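Local coordinates for lipoprotein (Colwellia psychrerythraea, PDB 3O0Y) that is a putative lipoprotein of unknown function from a bacterial family grouped with the MA clan of peptidases, consistent with a metallopeptidase-like fold, at residues 25-30 and 91-96; 41-46 and 458-463; 85-90 and 108-113; 467-472 and 591-596. All coordinates share one frame; numbering follows the deposited sequence.

Contact 1 lies at the surface, whereas contacts 2, 3 and 4 are buried. Helix 27-44 takes part in contact 1 at its start and in contact 2 at its end, and helix 73-92 is shared by contacts 1 and 3. The chemistry changes with place: contacts 1 and 3 each pair a serine hydroxyl bond to a backbone carbonyl with apolar packing, contact 2 is wholly apolar between its segments, and contact 4 combines a tyrosine ring laid on backbone with a bridging water. Met109 of contact 3 touches Leu460 and Arg461 of contact 2, and Val593 of contact 4 meets both Arg461 and Val108, so the three buried contacts adjoin one another.

Contact 1 (25-30 and 91-96); sequences ISSKQQ and AGIKLD
Ile93, the first residue after helix 73-92 to touch the other segment, sends its two branches to two different partners one helical turn apart. CD1 sits over the plane of the Gln30 amide, 3.5 Å from Gln30 CD and nearly as close to OE1 and NE2. CG2 instead lies against Ser27, 3.6 Å from Ser27 OG. Gln30 reaches this place because its CG is anti to the backbone N (chi1 -178°) and the chain runs on extended. With an alanine here the amide that covers Ile93 CD1 would be gone, and the end of that side chain would probably be left freer to turn. At Lys94 the backbone does the work: Ser27 OG donates to Lys94 O at 2.8 Å, from a position tilted 26° out of the carbonyl plane. Leu95 follows, its CD2 branch 3.9 Å from Lys28 CG, the two side chains meeting at about a right angle. Thr102 and Gln106 of helix 100-117 also touch Leu95, and Thr102 touches Lys28 as well. The segment 25-30 itself begins a helix with a capping box, in which Ser26 OG accepts from Gln29 N at 3.2 Å and Gln29 OE1 takes a weak bond from Ser26 N. The arrangement is thus the capped N-terminus of helix 27-44 leaning on the connection of a helical hairpin, formed by helices 73-92 and 100-117.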
loop_
_atom_site.group_PDB
_atom_site.type_symbol
_atom_site.label_atom_id
_atom_site.label_comp_id
_atom_site.label_asym_id
_atom_site.label_seq_id
_atom_site.Cartn_x
_atom_site.Cartn_y
_atom_site.Cartn_z
ATOM N N ILE A 25 -20.669 25.707 21.579
ATOM C CA ILE A 25 -19.920 24.525 21.107
ATOM C C ILE A 25 -18.460 24.722 21.527
ATOM O O ILE A 25 -17.818 25.685 21.078
ATOM C CB ILE A 25 -20.046 24.371 19.552
ATOM C CG1 ILE A 25 -21.520 24.274 19.138
ATOM C CG2 ILE A 25 -19.323 23.102 19.059
ATOM C CD1 ILE A 25 -21.769 24.576 17.657
ATOM N N SER A 26 -17.944 23.835 22.378
ATOM C CA SER A 26 -16.554 23.912 22.807
ATOM C C SER A 26 -15.590 23.589 21.631
ATOM O O SER A 26 -16.032 23.102 20.591
ATOM C CB SER A 26 -16.275 22.939 23.945
ATOM O OG SER A 26 -16.402 21.590 23.487
ATOM N N SER A 27 -14.302 23.878 21.809
ATOM C CA SER A 27 -13.329 23.592 20.747
ATOM C C SER A 27 -13.239 22.082 20.539
ATOM O O SER A 27 -13.214 21.602 19.390
ATOM C CB SER A 27 -11.963 24.189 21.088
ATOM O OG SER A 27 -12.014 25.604 20.844
ATOM N N LYS A 28 -13.224 21.320 21.645
ATOM C CA LYS A 28 -13.206 19.888 21.503
ATOM C C LYS A 28 -14.388 19.341 20.703
ATOM O O LYS A 28 -14.203 18.430 19.881
ATOM C CB LYS A 28 -13.057 19.167 22.841
ATOM C CG LYS A 28 -11.583 18.959 23.225
ATOM C CD LYS A 28 -11.393 18.233 24.606
ATOM C CE LYS A 28 -10.985 19.198 25.758
ATOM N NZ LYS A 28 -12.003 20.263 26.074
ATOM N N GLN A 29 -15.584 19.868 20.928
ATOM C CA GLN A 29 -16.772 19.440 20.199
ATOM C C GLN A 29 -16.762 19.895 18.745
ATOM O O GLN A 29 -17.161 19.136 17.854
ATOM C CB GLN A 29 -18.060 19.922 20.882
ATOM C CG GLN A 29 -18.250 19.309 22.270
ATOM C CD GLN A 29 -19.427 19.907 23.077
ATOM O OE1 GLN A 29 -19.768 21.114 22.979
ATOM N NE2 GLN A 29 -20.039 19.045 23.901
ATOM N N GLN A 30 -16.237 21.089 18.479
ATOM C CA GLN A 30 -16.167 21.562 17.111
ATOM C C GLN A 30 -15.193 20.639 16.321
ATOM O O GLN A 30 -15.440 20.326 15.140
ATOM C CB GLN A 30 -15.584 22.979 17.069
ATOM C CG GLN A 30 -15.531 23.548 15.634
ATOM C CD GLN A 30 -15.079 24.998 15.593
ATOM O OE1 GLN A 30 -14.675 25.562 16.615
ATOM N NE2 GLN A 30 -15.061 25.570 14.389
ATOM N N ALA A 91 -6.991 23.456 11.727
ATOM C CA ALA A 91 -5.709 24.024 12.089
ATOM C C ALA A 91 -5.812 25.337 12.896
ATOM O O ALA A 91 -4.898 25.689 13.602
ATOM C CB ALA A 91 -4.782 24.230 10.774
ATOM N N GLY A 92 -6.880 26.081 12.704
ATOM C CA GLY A 92 -7.033 27.391 13.321
ATOM C C GLY A 92 -7.628 27.362 14.717
ATOM O O GLY A 92 -7.583 28.358 15.420
ATOM N N ILE A 93 -8.164 26.220 15.146
ATOM C CA ILE A 93 -8.909 26.158 16.401
ATOM C C ILE A 93 -7.931 26.191 17.576
ATOM O O ILE A 93 -6.877 25.604 17.523
ATOM C CB ILE A 93 -9.834 24.952 16.430
ATOM C CG1 ILE A 93 -11.028 25.259 15.531
ATOM C CG2 ILE A 93 -10.240 24.562 17.885
ATOM C CD1 ILE A 93 -11.781 24.074 15.169
ATOM N N LYS A 94 -8.291 26.988 18.597
ATOM C CA LYS A 94 -7.595 27.097 19.856
ATOM C C LYS A 94 -8.113 26.086 20.866
ATOM O O LYS A 94 -9.296 26.124 21.211
ATOM C CB LYS A 94 -7.911 28.476 20.455
ATOM C CG LYS A 94 -7.075 28.843 21.675
ATOM C CD LYS A 94 -7.640 30.123 22.315
ATOM C CE LYS A 94 -6.738 30.689 23.424
ATOM N NZ LYS A 94 -7.037 30.012 24.714
ATOM N N LEU A 95 -7.278 25.163 21.299
ATOM C CA LEU A 95 -7.691 24.192 22.313
ATOM C C LEU A 95 -7.506 24.817 23.697
ATOM O O LEU A 95 -6.503 25.442 23.954
ATOM C CB LEU A 95 -6.880 22.890 22.164
ATOM C CG LEU A 95 -7.578 21.880 21.236
ATOM C CD1 LEU A 95 -6.653 20.785 20.714
ATOM C CD2 LEU A 95 -8.771 21.291 21.989
ATOM N N ASP A 96 -8.469 24.656 24.592
ATOM C CA ASP A 96 -8.283 25.200 25.952
ATOM C C ASP A 96 -7.588 24.184 26.870
ATOM O O ASP A 96 -8.046 23.045 26.928
ATOM C CB ASP A 96 -9.629 25.627 26.538
ATOM C CG ASP A 96 -9.476 26.480 27.826
ATOM O OD1 ASP A 96 -9.836 25.980 28.923
ATOM O OD2 ASP A 96 -8.990 27.642 27.740
#

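Contact 2 (41-46 and 458-463); sequences SLFKQR and PFLRRI
Phe43 meets three apolar side chains of the segment 458-463 at the outer end of its ring. Its most direct aromatic-aliphatic contact is with Ile463, whose CD1 lies in the plane of the ring, at the edge, 3.6 Å from Phe43 CZ. Ile463 CG1 takes the crowded position between the backbone N and the carbonyl carbon (chi1 55°), and the extended chain beyond it points CD1 at the ring. Leu460 passes alongside, running the opposite way, and puts CD2 3.9 Å from Phe43 CE1. Between the two aromatic residues there is no stack: Phe43 CE1 comes to the edge of the Phe459 ring, near its plane, 4.0 Å from Phe459 CE2. Purely aliphatic contact is slighter, with Leu42 CD2 and Leu460 CD2 4.4 Å apart. Polar bonds stay outside the interface. Arg46 NH1 donates to Gln45 O at 2.9 Å from above the carbonyl plane, and its NH2 forms a salt bridge with Glu76. Tyr53 of helix 47-53 touches both Phe43 and Ile463, closing round the same cluster. The result is a small hydrophobic cluster between helices, joining the C-terminal end of helix 27-44 to the short, weakly bonded helix 459-462.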
loop_
_atom_site.group_PDB
_atom_site.type_symbol
_atom_site.label_atom_id
_atom_site.label_comp_id
_atom_site.label_asym_id
_atom_site.label_seq_id
_atom_site.Cartn_x
_atom_site.Cartn_y
_atom_site.Cartn_z
ATOM N N SER A 41 -17.471 12.504 4.564
ATOM C CA SER A 41 -17.391 13.092 3.242
ATOM C C SER A 41 -16.424 12.314 2.336
ATOM O O SER A 41 -16.715 12.125 1.146
ATOM C CB SER A 41 -16.951 14.532 3.289
ATOM O OG SER A 41 -18.024 15.305 3.754
ATOM N N LEU A 42 -15.288 11.919 2.875
ATOM C CA LEU A 42 -14.317 11.168 2.076
ATOM C C LEU A 42 -14.969 9.856 1.671
ATOM O O LEU A 42 -14.939 9.492 0.480
ATOM C CB LEU A 42 -13.054 10.888 2.894
ATOM C CG LEU A 42 -11.969 10.097 2.181
ATOM C CD1 LEU A 42 -11.503 10.741 0.851
ATOM C CD2 LEU A 42 -10.816 9.771 3.190
ATOM N N PHE A 43 -15.487 9.128 2.657
ATOM C CA PHE A 43 -16.019 7.803 2.348
ATOM C C PHE A 43 -17.314 7.783 1.506
ATOM O O PHE A 43 -17.512 6.842 0.746
ATOM C CB PHE A 43 -16.190 6.984 3.584
ATOM C CG PHE A 43 -14.924 6.415 4.085
ATOM C CD1 PHE A 43 -14.357 6.857 5.263
ATOM C CD2 PHE A 43 -14.269 5.431 3.344
ATOM C CE1 PHE A 43 -13.162 6.298 5.721
ATOM C CE2 PHE A 43 -13.149 4.832 3.817
ATOM C CZ PHE A 43 -12.570 5.273 5.002
ATOM N N LYS A 44 -18.170 8.786 1.632
ATOM C CA LYS A 44 -19.303 8.891 0.699
ATOM C C LYS A 44 -18.851 8.976 -0.748
ATOM O O LYS A 44 -19.540 8.509 -1.642
ATOM C CB LYS A 44 -20.127 10.165 0.954
ATOM C CG LYS A 44 -20.953 10.264 2.185
ATOM C CD LYS A 44 -21.386 11.824 2.303
ATOM C CE LYS A 44 -21.747 12.308 3.754
ATOM N NZ LYS A 44 -21.345 13.750 4.127
ATOM N N GLN A 45 -17.738 9.644 -0.983
ATOM C CA GLN A 45 -17.178 9.821 -2.314
ATOM C C GLN A 45 -16.182 8.735 -2.723
ATOM O O GLN A 45 -15.628 8.739 -3.826
ATOM C CB GLN A 45 -16.554 11.195 -2.395
ATOM C CG GLN A 45 -17.614 12.249 -2.187
ATOM C CD GLN A 45 -17.099 13.631 -2.231
ATOM O OE1 GLN A 45 -17.034 14.305 -1.182
ATOM N NE2 GLN A 45 -16.762 14.099 -3.406
ATOM N N ARG A 46 -15.898 7.833 -1.771
ATOM C CA ARG A 46 -14.997 6.711 -1.991
ATOM C C ARG A 46 -15.655 5.473 -1.423
ATOM O O ARG A 46 -15.120 4.783 -0.520
ATOM C CB ARG A 46 -13.617 6.951 -1.344
ATOM C CG ARG A 46 -12.847 8.049 -1.990
ATOM C CD ARG A 46 -12.334 7.665 -3.353
ATOM N NE ARG A 46 -11.478 8.661 -3.973
ATOM C CZ ARG A 46 -11.916 9.621 -4.795
ATOM N NH1 ARG A 46 -13.214 9.808 -5.016
ATOM N NH2 ARG A 46 -11.050 10.440 -5.380
ATOM N N PRO A 458 -10.202 9.440 16.786
ATOM C CA PRO A 458 -11.028 9.756 15.629
ATOM C C PRO A 458 -10.838 8.735 14.545
ATOM O O PRO A 458 -9.716 8.231 14.358
ATOM C CB PRO A 458 -10.513 11.137 15.153
ATOM C CG PRO A 458 -9.506 11.547 16.047
ATOM C CD PRO A 458 -9.253 10.497 17.105
ATOM N N PHE A 459 -11.901 8.399 13.819
ATOM C CA PHE A 459 -11.851 7.238 12.944
ATOM C C PHE A 459 -10.758 7.303 11.909
ATOM O O PHE A 459 -10.024 6.330 11.723
ATOM C CB PHE A 459 -13.144 6.955 12.208
ATOM C CG PHE A 459 -13.099 5.705 11.424
ATOM C CD1 PHE A 459 -13.323 4.494 12.001
ATOM C CD2 PHE A 459 -12.851 5.772 10.076
ATOM C CE1 PHE A 459 -13.270 3.323 11.203
ATOM C CE2 PHE A 459 -12.760 4.646 9.305
ATOM C CZ PHE A 459 -12.952 3.417 9.880
ATOM N N LEU A 460 -10.528 8.449 11.289
ATOM C CA LEU A 460 -9.496 8.450 10.269
ATOM C C LEU A 460 -8.086 8.199 10.838
ATOM O O LEU A 460 -7.205 7.678 10.130
ATOM C CB LEU A 460 -9.504 9.789 9.528
ATOM C CG LEU A 460 -10.639 9.981 8.506
ATOM C CD1 LEU A 460 -10.494 11.375 7.768
ATOM C CD2 LEU A 460 -10.739 8.848 7.486
ATOM N N ARG A 461 -7.913 8.469 12.127
ATOM C CA ARG A 461 -6.684 8.110 12.802
ATOM C C ARG A 461 -6.484 6.629 13.005
ATOM O O ARG A 461 -5.330 6.177 13.087
ATOM C CB ARG A 461 -6.510 8.789 14.155
ATOM C CG ARG A 461 -6.046 10.267 13.955
ATOM C CD ARG A 461 -5.357 10.750 15.230
ATOM N NE ARG A 461 -4.132 10.011 15.581
ATOM C CZ ARG A 461 -3.419 10.194 16.672
ATOM N NH1 ARG A 461 -3.755 11.083 17.623
ATOM N NH2 ARG A 461 -2.337 9.458 16.875
ATOM N N ARG A 462 -7.563 5.869 13.031
ATOM C CA ARG A 462 -7.463 4.442 13.167
ATOM C C ARG A 462 -7.005 3.701 11.892
ATOM O O ARG A 462 -6.516 2.580 11.964
ATOM C CB ARG A 462 -8.759 3.811 13.698
ATOM C CG ARG A 462 -9.133 4.353 15.028
ATOM C CD ARG A 462 -10.502 4.032 15.430
ATOM N NE ARG A 462 -10.671 2.598 15.588
ATOM C CZ ARG A 462 -11.857 1.997 15.761
ATOM N NH1 ARG A 462 -12.970 2.721 15.854
ATOM N NH2 ARG A 462 -11.933 0.693 15.948
ATOM N N ILE A 463 -7.151 4.335 10.748
ATOM C CA ILE A 463 -6.759 3.790 9.438
ATOM C C ILE A 463 -5.788 4.694 8.673
ATOM O O ILE A 463 -5.644 4.574 7.440
ATOM C CB ILE A 463 -7.985 3.580 8.553
ATOM C CG1 ILE A 463 -8.804 4.862 8.415
ATOM C CG2 ILE A 463 -8.922 2.513 9.211
ATOM C CD1 ILE A 463 -9.738 4.884 7.110
#

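Contact 3 (85-90 and 108-113); sequences SISNTI and VMAGLT
The segments 85-90 and 108-113 run antiparallel at 159°, their axes approaching to 8.1 Å, with Ser87 CA and Ala110 CA only 4.5 Å apart. Ser87 makes the polar link: its hydroxyl OG donates to Ala110 O at 2.8 Å, 22° out of the carbonyl plane. OG is anti to the backbone N (chi1 -179°), which turns it across to the facing helix. Thr113 fits tightly beside it, OG1 lying 3.0 Å from Ser87 CB. The same OG1 also lies close to the carbonyls of Met109 and Ala110 in its own helix. Apolar branches flank this pair. Ile90 CG2 rests 3.8 Å from Ala110 CB, while its CD1 goes to the Met109 backbone and CB. Ile86 CG2 meets Thr113 CG2 at 4.0 Å, their side chains at about a right angle. Helix 27-44 packs beside both helices, with Gln37 touching Ile86 and Ala38 touching Thr113. Small side chains thus bring two backbones close where they meet, and the buried Ser87 hydroxyl is satisfied by a carbonyl of the facing helix, with isoleucine, alanine and threonine methyl groups packed around it.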
loop_
_atom_site.group_PDB
_atom_site.type_symbol
_atom_site.label_atom_id
_atom_site.label_comp_id
_atom_site.label_asym_id
_atom_site.label_seq_id
_atom_site.Cartn_x
_atom_site.Cartn_y
_atom_site.Cartn_z
ATOM N N SER A 85 -10.771 22.759 3.185
ATOM C CA SER A 85 -11.521 23.653 4.085
ATOM C C SER A 85 -11.554 23.088 5.494
ATOM O O SER A 85 -11.270 23.780 6.441
ATOM C CB SER A 85 -12.946 23.821 3.601
ATOM O OG SER A 85 -12.816 24.648 2.442
ATOM N N ILE A 86 -11.806 21.795 5.582
ATOM C CA ILE A 86 -11.808 21.132 6.884
ATOM C C ILE A 86 -10.428 21.220 7.555
ATOM O O ILE A 86 -10.335 21.551 8.730
ATOM C CB ILE A 86 -12.289 19.685 6.811
ATOM C CG1 ILE A 86 -13.783 19.597 6.516
ATOM C CG2 ILE A 86 -12.008 18.939 8.096
ATOM C CD1 ILE A 86 -14.211 18.199 6.109
ATOM N N SER A 87 -9.365 20.936 6.800
ATOM C CA SER A 87 -8.015 20.988 7.287
ATOM C C SER A 87 -7.702 22.364 7.836
ATOM O O SER A 87 -7.164 22.486 8.909
ATOM C CB SER A 87 -7.040 20.661 6.124
ATOM O OG SER A 87 -5.718 20.676 6.550
ATOM N N ASN A 88 -8.046 23.425 7.079
ATOM C CA ASN A 88 -7.731 24.758 7.492
ATOM C C ASN A 88 -8.552 25.166 8.757
ATOM O O ASN A 88 -8.047 25.852 9.621
ATOM C CB ASN A 88 -7.965 25.718 6.297
ATOM C CG ASN A 88 -6.829 25.683 5.350
ATOM O OD1 ASN A 88 -5.698 25.380 5.756
ATOM N ND2 ASN A 88 -7.103 25.973 4.046
ATOM N N THR A 89 -9.776 24.723 8.874
ATOM C CA THR A 89 -10.629 25.080 10.026
ATOM C C THR A 89 -10.052 24.369 11.257
ATOM O O THR A 89 -9.856 25.007 12.320
ATOM C CB THR A 89 -12.061 24.659 9.792
ATOM O OG1 THR A 89 -12.550 25.379 8.643
ATOM C CG2 THR A 89 -12.910 24.952 11.037
ATOM N N ILE A 90 -9.717 23.081 11.080
ATOM C CA ILE A 90 -9.092 22.293 12.190
ATOM C C ILE A 90 -7.833 23.019 12.660
ATOM O O ILE A 90 -7.627 23.230 13.844
ATOM C CB ILE A 90 -8.681 20.867 11.748
ATOM C CG1 ILE A 90 -9.928 20.034 11.498
ATOM C CG2 ILE A 90 -7.808 20.161 12.821
ATOM C CD1 ILE A 90 -9.726 18.652 10.862
ATOM N N VAL A 108 -2.613 15.747 13.731
ATOM C CA VAL A 108 -2.744 14.634 12.812
ATOM C C VAL A 108 -3.950 14.815 11.892
ATOM O O VAL A 108 -3.878 14.618 10.687
ATOM C CB VAL A 108 -2.830 13.293 13.514
ATOM C CG1 VAL A 108 -3.118 12.161 12.507
ATOM C CG2 VAL A 108 -1.529 13.107 14.310
ATOM N N MET A 109 -5.102 15.183 12.440
ATOM C CA MET A 109 -6.236 15.293 11.576
ATOM C C MET A 109 -6.151 16.475 10.575
ATOM O O MET A 109 -6.682 16.350 9.481
ATOM C CB MET A 109 -7.539 15.364 12.367
ATOM C CG MET A 109 -7.887 14.064 13.029
ATOM S SD MET A 109 -8.339 12.681 11.945
ATOM C CE MET A 109 -9.771 13.450 11.080
ATOM N N ALA A 110 -5.544 17.591 10.962
ATOM C CA ALA A 110 -5.262 18.701 9.979
ATOM C C ALA A 110 -4.353 18.149 8.867
ATOM O O ALA A 110 -4.553 18.413 7.679
ATOM C CB ALA A 110 -4.622 19.956 10.671
ATOM N N GLY A 111 -3.365 17.342 9.262
ATOM C CA GLY A 111 -2.413 16.755 8.263
ATOM C C GLY A 111 -3.093 15.774 7.335
ATOM O O GLY A 111 -2.821 15.765 6.165
ATOM N N LEU A 112 -3.935 14.895 7.886
ATOM C CA LEU A 112 -4.586 13.890 7.087
ATOM C C LEU A 112 -5.584 14.475 6.127
ATOM O O LEU A 112 -5.672 14.081 4.973
ATOM C CB LEU A 112 -5.264 12.808 7.928
ATOM C CG LEU A 112 -4.524 11.689 8.499
ATOM C CD1 LEU A 112 -5.432 10.851 9.407
ATOM C CD2 LEU A 112 -3.957 10.879 7.313
ATOM N N THR A 113 -6.351 15.503 6.564
ATOM C CA THR A 113 -7.308 16.117 5.674
ATOM C C THR A 113 -6.562 16.853 4.541
ATOM O O THR A 113 -6.992 16.893 3.367
ATOM C CB THR A 113 -8.304 16.989 6.414
ATOM O OG1 THR A 113 -7.631 17.914 7.300
ATOM C CG2 THR A 113 -9.313 16.121 7.208
#

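Contact 4 (467-472 and 591-596); sequences NAYTEG and GAVPMA
A tyrosine ring laid against extended backbone joins Tyr469, in the first turn of helix 467-483, to Gly591, Ala592 and Val593, in the buried connection that leads to helix 595-608. Ala592 CA makes a CH-pi contact over one face, 3.5 Å from the ring centroid and 15° off its normal, and Val593 N lies over the same face nearer the rim. Ala592 CB adds a contact of 3.5 Å to Tyr469 CD2. With CG anti to the backbone N (chi1 178°), the ring extends from the helix along the connection, and its OH reaches a hydrogen bond with Val587 O. Met595, bent at chi2 and chi3, brings CE to 3.8 Å from Tyr469 CB, at the edge of the ring. A water links the two backbones: it donates to Val593 O at 2.9 Å and accepts a weak bond from Tyr469 N. A leucine in place of Tyr469 would lack the flat face and the hydroxyl, and is likely to leave Ala592 less well covered and Val587 O without this partner. Helix 444-452 packs alongside, with Gln447 touching Tyr469 and Thr470 and Asn451 touching Ala592, while Lys562 of helix 555-574 touches Met595.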
loop_
_atom_site.group_PDB
_atom_site.type_symbol
_atom_site.label_atom_id
_atom_site.label_comp_id
_atom_site.label_asym_id
_atom_site.label_seq_id
_atom_site.Cartn_x
_atom_site.Cartn_y
_atom_site.Cartn_z
ATOM N N ASN A 467 2.468 6.711 4.852
ATOM C CA ASN A 467 3.362 5.765 4.158
ATOM C C ASN A 467 4.710 5.558 4.864
ATOM O O ASN A 467 5.197 4.424 4.936
ATOM C CB ASN A 467 3.579 6.313 2.714
ATOM C CG ASN A 467 4.269 5.365 1.803
ATOM O OD1 ASN A 467 3.755 4.295 1.486
ATOM N ND2 ASN A 467 5.416 5.792 1.283
ATOM N N ALA A 468 5.365 6.636 5.333
ATOM C CA ALA A 468 6.673 6.521 5.943
ATOM C C ALA A 468 6.556 5.771 7.256
ATOM O O ALA A 468 7.335 4.867 7.527
ATOM C CB ALA A 468 7.323 7.884 6.115
ATOM N N TYR A 469 5.520 6.051 7.996
ATOM C CA TYR A 469 5.271 5.295 9.244
ATOM C C TYR A 469 5.033 3.814 8.954
ATOM O O TYR A 469 5.584 2.927 9.613
ATOM C CB TYR A 469 4.099 5.898 10.036
ATOM C CG TYR A 469 3.776 5.136 11.287
ATOM C CD1 TYR A 469 4.200 5.525 12.515
ATOM C CD2 TYR A 469 2.960 4.032 11.191
ATOM C CE1 TYR A 469 3.876 4.803 13.647
ATOM C CE2 TYR A 469 2.674 3.269 12.303
ATOM C CZ TYR A 469 3.079 3.678 13.514
ATOM O OH TYR A 469 2.743 2.932 14.650
ATOM N N THR A 470 4.099 3.559 8.071
ATOM C CA THR A 470 3.564 2.237 7.784
ATOM C C THR A 470 4.627 1.355 7.133
ATOM O O THR A 470 4.844 0.235 7.629
ATOM C CB THR A 470 2.245 2.272 6.967
ATOM O OG1 THR A 470 1.310 3.115 7.668
ATOM C CG2 THR A 470 1.674 0.812 6.834
ATOM N N GLU A 471 5.299 1.826 6.099
ATOM C CA GLU A 471 6.319 1.066 5.473
ATOM C C GLU A 471 7.594 1.063 6.290
ATOM O O GLU A 471 8.254 -0.002 6.329
ATOM C CB GLU A 471 6.584 1.632 4.075
ATOM C CG GLU A 471 5.360 1.650 3.230
ATOM C CD GLU A 471 4.650 0.265 3.051
ATOM O OE1 GLU A 471 5.171 -0.837 3.438
ATOM O OE2 GLU A 471 3.491 0.321 2.576
ATOM N N GLY A 472 7.944 2.181 6.948
ATOM C CA GLY A 472 9.091 2.219 7.771
ATOM C C GLY A 472 8.965 1.274 8.960
ATOM O O GLY A 472 9.944 0.574 9.314
ATOM N N GLY A 591 -0.960 4.758 17.006
ATOM C CA GLY A 591 -1.411 4.725 15.618
ATOM C C GLY A 591 -0.368 5.249 14.652
ATOM O O GLY A 591 0.649 5.803 15.037
ATOM N N ALA A 592 -0.684 5.144 13.374
ATOM C CA ALA A 592 0.142 5.678 12.321
ATOM C C ALA A 592 0.073 7.197 12.358
ATOM O O ALA A 592 -1.011 7.788 12.421
ATOM C CB ALA A 592 -0.346 5.145 10.894
ATOM N N VAL A 593 1.233 7.828 12.352
ATOM C CA VAL A 593 1.353 9.294 12.582
ATOM C C VAL A 593 2.528 9.840 11.742
ATOM O O VAL A 593 3.416 9.116 11.343
ATOM C CB VAL A 593 1.615 9.597 14.074
ATOM C CG1 VAL A 593 0.340 9.332 14.979
ATOM C CG2 VAL A 593 2.833 8.717 14.618
ATOM N N PRO A 594 2.562 11.153 11.516
ATOM C CA PRO A 594 3.758 11.797 10.985
ATOM C C PRO A 594 4.899 11.641 11.927
ATOM O O PRO A 594 4.711 11.496 13.151
ATOM C CB PRO A 594 3.352 13.271 10.880
ATOM C CG PRO A 594 1.942 13.355 11.170
ATOM C CD PRO A 594 1.502 12.121 11.856
ATOM N N MET A 595 6.102 11.584 11.379
ATOM C CA MET A 595 7.294 11.545 12.183
ATOM C C MET A 595 7.382 12.588 13.290
ATOM O O MET A 595 7.873 12.293 14.389
ATOM C CB MET A 595 8.554 11.484 11.305
ATOM C CG MET A 595 8.704 10.067 10.467
ATOM S SD MET A 595 8.833 8.491 11.367
ATOM C CE MET A 595 7.070 8.009 11.203
ATOM N N ALA A 596 6.886 13.794 13.032
ATOM C CA ALA A 596 6.963 14.849 14.039
ATOM C C ALA A 596 6.126 14.475 15.276
ATOM O O ALA A 596 6.545 14.739 16.408
ATOM C CB ALA A 596 6.485 16.166 13.471
HETATM O O HOH W 1 4.726 9.110 8.736
#